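Local coordinates for zinc finger (CCCH type) motif-containing protein (PDB 7NG2), which probably reads N6-methyladenosine in mRNA through its YTH domain and, as a CPSF4 protein, couples that recognition to polyadenylation, at residues D54-F60 and G70-M74; L77-F83 and S96-V100; K104-I108 and M147-E153. One frame throughout, in Å; residues are numbered along the deposited sequence. Where two conformers were deposited one is given.

Contact 1 of 3, residues D54-F60 and G70-M74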
loop_
_atom_site.group_PDB
_atom_site.type_symbol
_atom_site.label_atom_id
_atom_site.label_comp_id
_atom_site.label_asym_id
_atom_site.label_seq_id
_atom_site.Cartn_x
_atom_site.Cartn_y
_atom_site.Cartn_z
ATOM N N ASP A 54 8.499 -10.249 -7.298
ATOM C CA ASP A 54 9.352 -10.442 -6.131
ATOM C C ASP A 54 8.837 -9.654 -4.931
ATOM O O ASP A 54 8.807 -10.171 -3.811
ATOM C CB ASP A 54 10.800 -10.068 -6.440
ATOM C CG ASP A 54 11.431 -10.934 -7.520
ATOM O OD1 ASP A 54 10.903 -12.008 -7.888
ATOM O OD2 ASP A 54 12.487 -10.503 -8.009
ATOM N N HIS A 55 8.420 -8.405 -5.149
ATOM C CA HIS A 55 7.893 -7.523 -4.105
ATOM C C HIS A 55 6.662 -6.790 -4.597
ATOM O O HIS A 55 6.708 -6.140 -5.646
ATOM C CB HIS A 55 8.911 -6.456 -3.702
ATOM C CG HIS A 55 10.209 -7.008 -3.220
ATOM N ND1 HIS A 55 10.322 -7.704 -2.039
ATOM C CD2 HIS A 55 11.452 -6.953 -3.751
ATOM C CE1 HIS A 55 11.580 -8.067 -1.866
ATOM N NE2 HIS A 55 12.288 -7.617 -2.890
ATOM N N VAL A 56 5.582 -6.871 -3.822
ATOM C CA VAL A 56 4.395 -6.052 -4.041
ATOM C C VAL A 56 4.353 -4.987 -2.956
ATOM O O VAL A 56 4.230 -5.303 -1.766
ATOM C CB VAL A 56 3.119 -6.906 -4.050
ATOM C CG1 VAL A 56 1.890 -6.022 -4.106
ATOM C CG2 VAL A 56 3.149 -7.875 -5.223
ATOM N N LEU A 57 4.460 -3.722 -3.367
ATOM C CA LEU A 57 4.481 -2.588 -2.456
ATOM C C LEU A 57 3.124 -1.899 -2.440
ATOM O O LEU A 57 2.490 -1.723 -3.488
ATOM C CB LEU A 57 5.558 -1.578 -2.860
ATOM C CG LEU A 57 7.027 -1.982 -2.682
ATOM C CD1 LEU A 57 7.279 -2.614 -1.318
ATOM C CD2 LEU A 57 7.526 -2.884 -3.796
ATOM N N LEU A 58 2.677 -1.572 -1.231
ATOM C CA LEU A 58 1.398 -0.919 -0.985
ATOM C C LEU A 58 1.689 0.451 -0.395
ATOM O O LEU A 58 2.340 0.554 0.644
ATOM C CB LEU A 58 0.568 -1.755 -0.016
ATOM C CG LEU A 58 0.416 -3.217 -0.434
ATOM C CD1 LEU A 58 -0.305 -3.948 0.665
ATOM C CD2 LEU A 58 -0.332 -3.378 -1.751
ATOM N N LEU A 59 1.204 1.495 -1.059
ATOM C CA LEU A 59 1.487 2.883 -0.693
ATOM C C LEU A 59 0.204 3.445 -0.098
ATOM O O LEU A 59 -0.789 3.619 -0.814
ATOM C CB LEU A 59 1.910 3.674 -1.931
ATOM C CG LEU A 59 3.340 3.426 -2.458
ATOM C CD1 LEU A 59 3.631 1.971 -2.862
ATOM C CD2 LEU A 59 3.652 4.375 -3.618
ATOM N N PHE A 60 0.218 3.704 1.208
ATOM C CA PHE A 60 -1.013 3.981 1.945
ATOM C C PHE A 60 -1.339 5.467 1.958
ATOM O O PHE A 60 -0.484 6.294 2.289
ATOM C CB PHE A 60 -0.876 3.481 3.376
ATOM C CG PHE A 60 -0.962 1.985 3.502
ATOM C CD1 PHE A 60 0.174 1.197 3.380
ATOM C CD2 PHE A 60 -2.181 1.362 3.736
ATOM C CE1 PHE A 60 0.108 -0.182 3.507
ATOM C CE2 PHE A 60 -2.254 -0.021 3.856
ATOM C CZ PHE A 60 -1.108 -0.787 3.733
ATOM N N GLY A 70 2.864 6.261 4.402
ATOM C CA GLY A 70 3.939 5.297 4.398
ATOM C C GLY A 70 3.680 4.224 3.365
ATOM O O GLY A 70 2.820 4.348 2.501
ATOM N N PHE A 71 4.457 3.150 3.469
ATOM C CA PHE A 71 4.305 2.050 2.532
ATOM C C PHE A 71 4.708 0.747 3.201
ATOM O O PHE A 71 5.409 0.734 4.217
ATOM C CB PHE A 71 5.055 2.273 1.203
ATOM C CG PHE A 71 6.561 2.266 1.315
ATOM C CD1 PHE A 71 7.246 3.437 1.594
ATOM C CD2 PHE A 71 7.294 1.106 1.094
ATOM C CE1 PHE A 71 8.636 3.450 1.672
ATOM C CE2 PHE A 71 8.672 1.117 1.169
ATOM C CZ PHE A 71 9.347 2.291 1.460
ATOM N N GLY A 72 4.221 -0.348 2.625
ATOM C CA GLY A 72 4.517 -1.665 3.150
ATOM C C GLY A 72 4.603 -2.686 2.039
ATOM O O GLY A 72 4.315 -2.397 0.876
ATOM N N ARG A 73 5.046 -3.888 2.400
ATOM C CA ARG A 73 5.131 -5.008 1.476
ATOM C C ARG A 73 4.015 -5.997 1.787
ATOM O O ARG A 73 3.776 -6.333 2.953
ATOM C CB ARG A 73 6.488 -5.707 1.613
ATOM C CG ARG A 73 6.697 -6.843 0.621
ATOM C CD ARG A 73 8.019 -7.551 0.867
ATOM N NE ARG A 73 8.329 -8.528 -0.174
ATOM C CZ ARG A 73 7.920 -9.796 -0.164
ATOM N NH1 ARG A 73 7.179 -10.245 0.836
ATOM N NH2 ARG A 73 8.277 -10.621 -1.151
ATOM N N MET A 74 3.313 -6.438 0.747
ATOM C CA MET A 74 2.360 -7.528 0.904
ATOM C C MET A 74 3.125 -8.814 1.194
ATOM O O MET A 74 4.022 -9.199 0.442
ATOM C CB MET A 74 1.562 -7.674 -0.385
ATOM C CG MET A 74 0.472 -8.718 -0.353
ATOM S SD MET A 74 -0.419 -8.697 -1.909
ATOM C CE MET A 74 -1.656 -9.950 -1.606
HETATM O O HOH W 1 5.379 -8.998 -1.997
#
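Gly70, part-way along strand 67-74 of this antiparallel hairpin, offers its O to Phe60 N, while the Phe60 ring lies with its edge along the Gly70-Gly72 backbone and stacks on Trp102 beyond. Phe71 sits across from Leu59, a non-hydrogen-bonded pair, with its CB 4.2 Å from Leu59 CG. With CG between the backbone N and carbonyl carbon (chi1 68°), its ring leads away from the hairpin to Cys144 and Ser148 of helix 137-149. Gly72 pairs with Leu58 through two bonds: Leu58 N gives to Gly72 O at 2.8 Å, nearly straight at 172°, and Gly72 N returns to Leu58 O at 2.9 Å. Next, Arg73 runs its extended chain past Val56 O toward the start of strand 55-62. Its NE donates to His55 ND1 at 2.9 Å, in the plane of the imidazole, with ring and guanidinium turned 80° apart; NH2 reaches Asp54 O at 2.7 Å and also bonds to Gly1 O. Met74 N closes on Val56 O at 2.9 Å, and its CB lies beside Val56 CB. One water bridges Val56 N and Met74 O, and it also sits over a face of the Arg73 guanidinium. The arginine is buried, its NE and NH2 met by a ring nitrogen and by carbonyl oxygens. As acceptor from NE, His55 ND1 probably lacks a proton, leaving any single ring proton on NE2.

Contact 2 of 3, residues L77-F83 and S96-V100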
loop_
_atom_site.group_PDB
_atom_site.type_symbol
_atom_site.label_atom_id
_atom_site.label_comp_id
_atom_site.label_asym_id
_atom_site.label_seq_id
_atom_site.Cartn_x
_atom_site.Cartn_y
_atom_site.Cartn_z
ATOM N N LEU A 77 -0.897 -14.087 0.700
ATOM C CA LEU A 77 -2.168 -14.053 0.014
ATOM C C LEU A 77 -3.281 -13.790 1.026
ATOM O O LEU A 77 -3.113 -14.019 2.227
ATOM C CB LEU A 77 -2.424 -15.402 -0.657
ATOM C CG LEU A 77 -1.594 -15.674 -1.917
ATOM C CD1 LEU A 77 -1.798 -17.110 -2.417
ATOM C CD2 LEU A 77 -1.910 -14.662 -3.018
ATOM N N PRO A 78 -4.430 -13.305 0.562
ATOM C CA PRO A 78 -5.615 -13.255 1.430
ATOM C C PRO A 78 -5.849 -14.603 2.102
ATOM O O PRO A 78 -5.772 -15.655 1.467
ATOM C CB PRO A 78 -6.740 -12.888 0.457
ATOM C CG PRO A 78 -6.031 -12.125 -0.646
ATOM C CD PRO A 78 -4.707 -12.808 -0.794
ATOM N N ASP A 79 -6.092 -14.558 3.414
ATOM C CA ASP A 79 -6.037 -15.716 4.301
ATOM C C ASP A 79 -7.215 -15.652 5.265
ATOM O O ASP A 79 -7.240 -14.793 6.155
ATOM C CB ASP A 79 -4.710 -15.671 5.069
ATOM C CG ASP A 79 -4.527 -16.832 6.038
ATOM O OD1 ASP A 79 -5.437 -17.672 6.168
ATOM O OD2 ASP A 79 -3.448 -16.903 6.671
ATOM N N PRO A 80 -8.199 -16.546 5.132
ATOM C CA PRO A 80 -9.378 -16.476 6.011
ATOM C C PRO A 80 -9.069 -16.640 7.492
ATOM O O PRO A 80 -9.903 -16.261 8.321
ATOM C CB PRO A 80 -10.271 -17.611 5.492
ATOM C CG PRO A 80 -9.834 -17.827 4.083
ATOM C CD PRO A 80 -8.356 -17.562 4.078
ATOM N N GLN A 81 -7.905 -17.174 7.860
ATOM C CA GLN A 81 -7.567 -17.378 9.265
ATOM C C GLN A 81 -6.735 -16.249 9.856
ATOM O O GLN A 81 -6.360 -16.321 11.027
ATOM C CB GLN A 81 -6.842 -18.716 9.459
ATOM C CG GLN A 81 -7.567 -19.927 8.875
ATOM C CD GLN A 81 -9.054 -19.930 9.182
ATOM O OE1 GLN A 81 -9.473 -19.657 10.308
ATOM N NE2 GLN A 81 -9.863 -20.234 8.171
ATOM N N LEU A 82 -6.433 -15.210 9.087
ATOM C CA LEU A 82 -5.646 -14.098 9.603
ATOM C C LEU A 82 -6.583 -13.071 10.227
ATOM O O LEU A 82 -7.451 -12.517 9.540
ATOM C CB LEU A 82 -4.823 -13.462 8.487
ATOM C CG LEU A 82 -3.947 -12.280 8.900
ATOM C CD1 LEU A 82 -2.873 -12.737 9.873
ATOM C CD2 LEU A 82 -3.335 -11.643 7.674
ATOM N N PHE A 83 -6.399 -12.816 11.528
ATOM C CA PHE A 83 -7.191 -11.873 12.320
ATOM C C PHE A 83 -8.655 -11.835 11.894
ATOM O O PHE A 83 -9.164 -10.777 11.514
ATOM C CB PHE A 83 -6.553 -10.480 12.325
ATOM C CG PHE A 83 -5.223 -10.439 13.024
ATOM C CD1 PHE A 83 -5.152 -10.493 14.406
ATOM C CD2 PHE A 83 -4.046 -10.375 12.298
ATOM C CE1 PHE A 83 -3.924 -10.470 15.054
ATOM C CE2 PHE A 83 -2.822 -10.353 12.939
ATOM C CZ PHE A 83 -2.760 -10.398 14.315
ATOM N N SER A 96 -10.448 -11.576 1.951
ATOM C CA SER A 96 -9.869 -12.018 3.212
ATOM C C SER A 96 -8.650 -11.166 3.567
ATOM O O SER A 96 -7.994 -10.571 2.701
ATOM C CB SER A 96 -9.452 -13.487 3.133
ATOM O OG SER A 96 -10.573 -14.347 3.004
ATOM N N ASN A 97 -8.349 -11.109 4.863
ATOM C CA ASN A 97 -7.197 -10.362 5.342
ATOM C C ASN A 97 -5.899 -10.975 4.836
ATOM O O ASN A 97 -5.767 -12.192 4.701
ATOM C CB ASN A 97 -7.165 -10.374 6.871
ATOM C CG ASN A 97 -8.346 -9.657 7.479
ATOM O OD1 ASN A 97 -8.897 -8.738 6.891
ATOM N ND2 ASN A 97 -8.740 -10.073 8.675
ATOM N N PHE A 98 -4.923 -10.118 4.564
ATOM C CA PHE A 98 -3.592 -10.577 4.206
ATOM C C PHE A 98 -2.554 -9.828 5.029
ATOM O O PHE A 98 -2.809 -8.741 5.554
ATOM C CB PHE A 98 -3.302 -10.450 2.696
ATOM C CG PHE A 98 -3.498 -9.062 2.135
ATOM C CD1 PHE A 98 -2.449 -8.163 2.097
ATOM C CD2 PHE A 98 -4.724 -8.677 1.609
ATOM C CE1 PHE A 98 -2.614 -6.902 1.551
ATOM C CE2 PHE A 98 -4.899 -7.415 1.066
ATOM C CZ PHE A 98 -3.837 -6.525 1.039
ATOM N N ARG A 99 -1.383 -10.444 5.163
ATOM C CA ARG A 99 -0.318 -9.859 5.964
ATOM C C ARG A 99 0.387 -8.750 5.194
ATOM O O ARG A 99 0.627 -8.857 3.984
ATOM C CB ARG A 99 0.689 -10.934 6.372
ATOM C CG ARG A 99 0.232 -11.773 7.557
ATOM C CD ARG A 99 1.349 -12.647 8.108
ATOM N NE ARG A 99 1.751 -13.685 7.165
ATOM C CZ ARG A 99 2.975 -13.804 6.659
ATOM N NH1 ARG A 99 3.926 -12.943 7.003
ATOM N NH2 ARG A 99 3.247 -14.783 5.808
ATOM N N VAL A 100 0.729 -7.689 5.920
ATOM C CA VAL A 100 1.497 -6.563 5.402
ATOM C C VAL A 100 2.623 -6.276 6.382
ATOM O O VAL A 100 2.430 -6.338 7.602
ATOM C CB VAL A 100 0.611 -5.307 5.245
ATOM C CG1 VAL A 100 1.438 -4.101 4.792
ATOM C CG2 VAL A 100 -0.509 -5.575 4.270
HETATM O O HOH W 2 -9.563 -12.883 6.809
HETATM O O HOH W 3 -1.434 -14.845 6.441
#
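An Asx turn and a type I beta turn, both starting at Asp79, shape the surface loop that follows strand 67-74 and lies against residues 96-99, which lead into strand 98-109. Asp79 N donates to Asn97 O at 2.7 Å, and Pro78 CA brings a C-H to the same oxygen. Within the loop, Asp79 CG stands anti to its own N (chi1 180°) and OD1 takes Gln81 N at 3.0 Å from above the carboxylate plane, while Leu82 N bonds back to Asp79 O. The returning limb of the turn is gripped by the Asn97 side chain: ND2 gives a hydrogen to Leu82 O at 2.9 Å, with the acceptor close to the amide plane. Asn97 OD1 is engaged elsewhere by Gln91 NE2, which fixes the way round of the amide. A water joins Asn97 N to Asp79 O, and a second one lies on Asp79 OD2. Van der Waals contacts surround these bonds. Leu82 CD2 presses on the backbone at Phe98 C, 3.3 Å away, and meets Arg99 CG at 3.6 Å, the two side chains crossing at about a right angle. Ahead of the turn, Pro78 CB rests 3.5 Å from Ser96 O; within it, Pro80 CG touches Ser96 OG. Phe98 turns its ring away into the core against Leu58 and Leu46, although its CB still meets Leu77 O. The geometry is that of an Asx turn superposed on a type I beta turn, set in the loop linking neighbouring strands 67-74 and 98-109.

Contact 3 of 3, residues K104-I108 and M147-E153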
loop_
_atom_site.group_PDB
_atom_site.type_symbol
_atom_site.label_atom_id
_atom_site.label_comp_id
_atom_site.label_asym_id
_atom_site.label_seq_id
_atom_site.Cartn_x
_atom_site.Cartn_y
_atom_site.Cartn_z
ATOM N N LYS A 104 7.754 1.866 6.032
ATOM C CA LYS A 104 7.999 3.260 6.375
ATOM C C LYS A 104 6.690 3.857 6.862
ATOM O O LYS A 104 5.633 3.567 6.302
ATOM C CB LYS A 104 8.475 4.063 5.158
ATOM C CG LYS A 104 8.850 5.509 5.459
ATOM C CD LYS A 104 10.065 5.596 6.370
ATOM C CE LYS A 104 10.534 7.026 6.576
ATOM N NZ LYS A 104 11.880 7.057 7.239
ATOM N N GLN A 105 6.773 4.649 7.926
ATOM C CA GLN A 105 5.714 5.565 8.333
ATOM C C GLN A 105 6.256 6.976 8.164
ATOM O O GLN A 105 7.342 7.288 8.659
ATOM C CB GLN A 105 5.343 5.350 9.798
ATOM C CG GLN A 105 4.749 3.987 10.092
ATOM C CD GLN A 105 4.508 3.762 11.571
ATOM O OE1 GLN A 105 3.831 4.550 12.228
ATOM N NE2 GLN A 105 5.052 2.676 12.096
ATOM N N CYS A 106 5.510 7.832 7.474
ATOM C CA CYS A 106 6.026 9.157 7.161
ATOM C C CYS A 106 4.847 10.072 6.890
ATOM O O CYS A 106 3.685 9.661 6.929
ATOM C CB CYS A 106 6.895 9.125 5.901
ATOM S SG CYS A 106 6.038 8.516 4.426
ATOM N N LYS A 107 5.166 11.323 6.587
ATOM C CA LYS A 107 4.203 12.282 6.069
ATOM C C LYS A 107 4.793 12.884 4.806
ATOM O O LYS A 107 5.889 13.454 4.838
ATOM C CB LYS A 107 3.916 13.368 7.105
ATOM C CG LYS A 107 3.445 12.809 8.432
ATOM C CD LYS A 107 2.473 13.730 9.131
ATOM C CE LYS A 107 2.025 13.135 10.457
ATOM N NZ LYS A 107 1.194 14.088 11.246
ATOM N N ILE A 108 4.079 12.740 3.694
ATOM C CA ILE A 108 4.433 13.405 2.443
ATOM C C ILE A 108 3.141 13.772 1.732
ATOM O O ILE A 108 2.212 12.965 1.665
ATOM C CB ILE A 108 5.357 12.533 1.565
ATOM C CG1 ILE A 108 5.827 13.307 0.332
ATOM C CG2 ILE A 108 4.675 11.222 1.173
ATOM C CD1 ILE A 108 6.965 12.623 -0.409
ATOM N N MET A 147 9.622 8.755 0.236
ATOM C CA MET A 147 9.056 8.471 1.556
ATOM C C MET A 147 10.133 7.989 2.518
ATOM O O MET A 147 10.189 8.427 3.677
ATOM C CB MET A 147 7.935 7.432 1.457
ATOM C CG MET A 147 6.633 7.979 0.905
ATOM S SD MET A 147 5.233 6.872 1.176
ATOM C CE MET A 147 4.981 6.199 -0.446
ATOM N N SER A 148 10.992 7.077 2.061
ATOM C CA SER A 148 12.010 6.525 2.947
ATOM C C SER A 148 12.953 7.604 3.463
ATOM O O SER A 148 13.432 7.508 4.599
ATOM C CB SER A 148 12.783 5.418 2.238
ATOM O OG SER A 148 11.937 4.322 1.974
ATOM N N GLN A 149 13.203 8.652 2.659
ATOM C CA GLN A 149 14.112 9.728 3.064
ATOM C C GLN A 149 13.516 10.635 4.131
ATOM O O GLN A 149 14.267 11.336 4.818
ATOM C CB GLN A 149 14.483 10.605 1.866
ATOM C CG GLN A 149 15.233 9.857 0.816
ATOM C CD GLN A 149 15.500 10.679 -0.419
ATOM O OE1 GLN A 149 14.952 11.771 -0.604
ATOM N NE2 GLN A 149 16.351 10.159 -1.272
ATOM N N ARG A 150 12.192 10.661 4.260
ATOM C CA ARG A 150 11.540 11.490 5.255
ATOM C C ARG A 150 11.827 10.933 6.644
ATOM O O ARG A 150 12.153 9.750 6.794
ATOM C CB ARG A 150 10.028 11.470 5.027
ATOM C CG ARG A 150 9.573 12.167 3.757
ATOM C CD ARG A 150 9.745 13.665 3.879
ATOM N NE ARG A 150 9.581 14.341 2.598
ATOM C CZ ARG A 150 8.555 15.127 2.294
ATOM N NH1 ARG A 150 7.589 15.339 3.181
ATOM N NH2 ARG A 150 8.496 15.704 1.102
ATOM N N PRO A 151 11.700 11.757 7.684
ATOM C CA PRO A 151 11.783 11.220 9.045
ATOM C C PRO A 151 10.698 10.180 9.268
ATOM O O PRO A 151 9.583 10.287 8.750
ATOM C CB PRO A 151 11.567 12.452 9.934
ATOM C CG PRO A 151 11.870 13.623 9.063
ATOM C CD PRO A 151 11.499 13.217 7.669
ATOM N N SER A 152 11.046 9.141 10.012
ATOM C CA SER A 152 10.054 8.147 10.378
ATOM C C SER A 152 9.103 8.736 11.413
ATOM O O SER A 152 9.531 9.352 12.392
ATOM C CB SER A 152 10.750 6.917 10.948
ATOM O OG SER A 152 11.258 6.099 9.901
ATOM N N GLU A 153 7.815 8.542 11.192
ATOM C CA GLU A 153 6.781 8.921 12.143
ATOM C C GLU A 153 6.399 7.704 12.973
ATOM O O GLU A 153 6.554 6.561 12.537
ATOM C CB GLU A 153 5.548 9.422 11.394
ATOM C CG GLU A 153 5.825 10.555 10.433
ATOM C CD GLU A 153 6.095 11.869 11.138
ATOM O OE1 GLU A 153 5.576 12.060 12.259
ATOM O OE2 GLU A 153 6.825 12.708 10.570
HETATM O O HOH W 4 9.147 4.259 9.554
HETATM O O HOH W 5 7.721 12.135 7.858
#
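Lys104 NZ is gripped by three oxygens as the chain leaves helix 137-149: Arg150 O at 2.7 Å, Ser152 OG at 2.9 Å and Ser148 O at 3.1 Å. The contact joins the C-terminal end of that helix, and the segment after it, to strand 98-109 of the central sheet of the YTH domain. To get there the lysine chain bends at chi2 (65°) and runs alongside Met147 O, with CE packed against that oxygen. Carbonyls at the end of a helix would be expected to favour the ammonium charge. Further on, Glu153 N donates almost straight (170°) to Gln105 O at 2.9 Å, coming from above the carbonyl plane, and the Ser152 CA-H points to the same oxygen. Gln105 OE1 turns to Leu155 N, so the tail remains tied to the strand past Glu153. Two waters fill out the polar seam: one links Gln105 N with Ser152 OG, the other ties Lys107 N to Pro151 O and Glu153 OE2. Arg150 is directed mainly at Glu112, with which NH2 forms a salt bridge; its NH1 makes a weak bond to Lys107 O across this contact. That orientation lays one guanidinium face over Ile108 CG1, the side chains crossing at about a right angle. Glu153 folds its CG over the backbone of Cys106, and Lys107 CG crosses the carboxylate arm, their charged ends staying apart. On the buried side, Ile108 CG2 touches Met147 CG, the same carbon that Cys106 SG meets at 3.6 Å.

Along the chain the contacts follow in series, contact 1 closing before contact 2 opens, and contact 2 before contact 3. All reach one mixed sheet, in which strand 67-74 lies between 55-62 and 98-109. Contact 1 is near the middle of the domain, its centre about 15 Å from that of contact 2 and about 14 Å from that of contact 3. The latter two, whose centres are about 26 Å apart and on opposite sides of the chain's centre, use successive parts of strand 98-109. Leu58 and Met74 pack on Phe98, while Leu59 meets Met147 and Phe71 meets Ser148, so the hairpin packs both on strand 98-109 and on the end of helix 137-149.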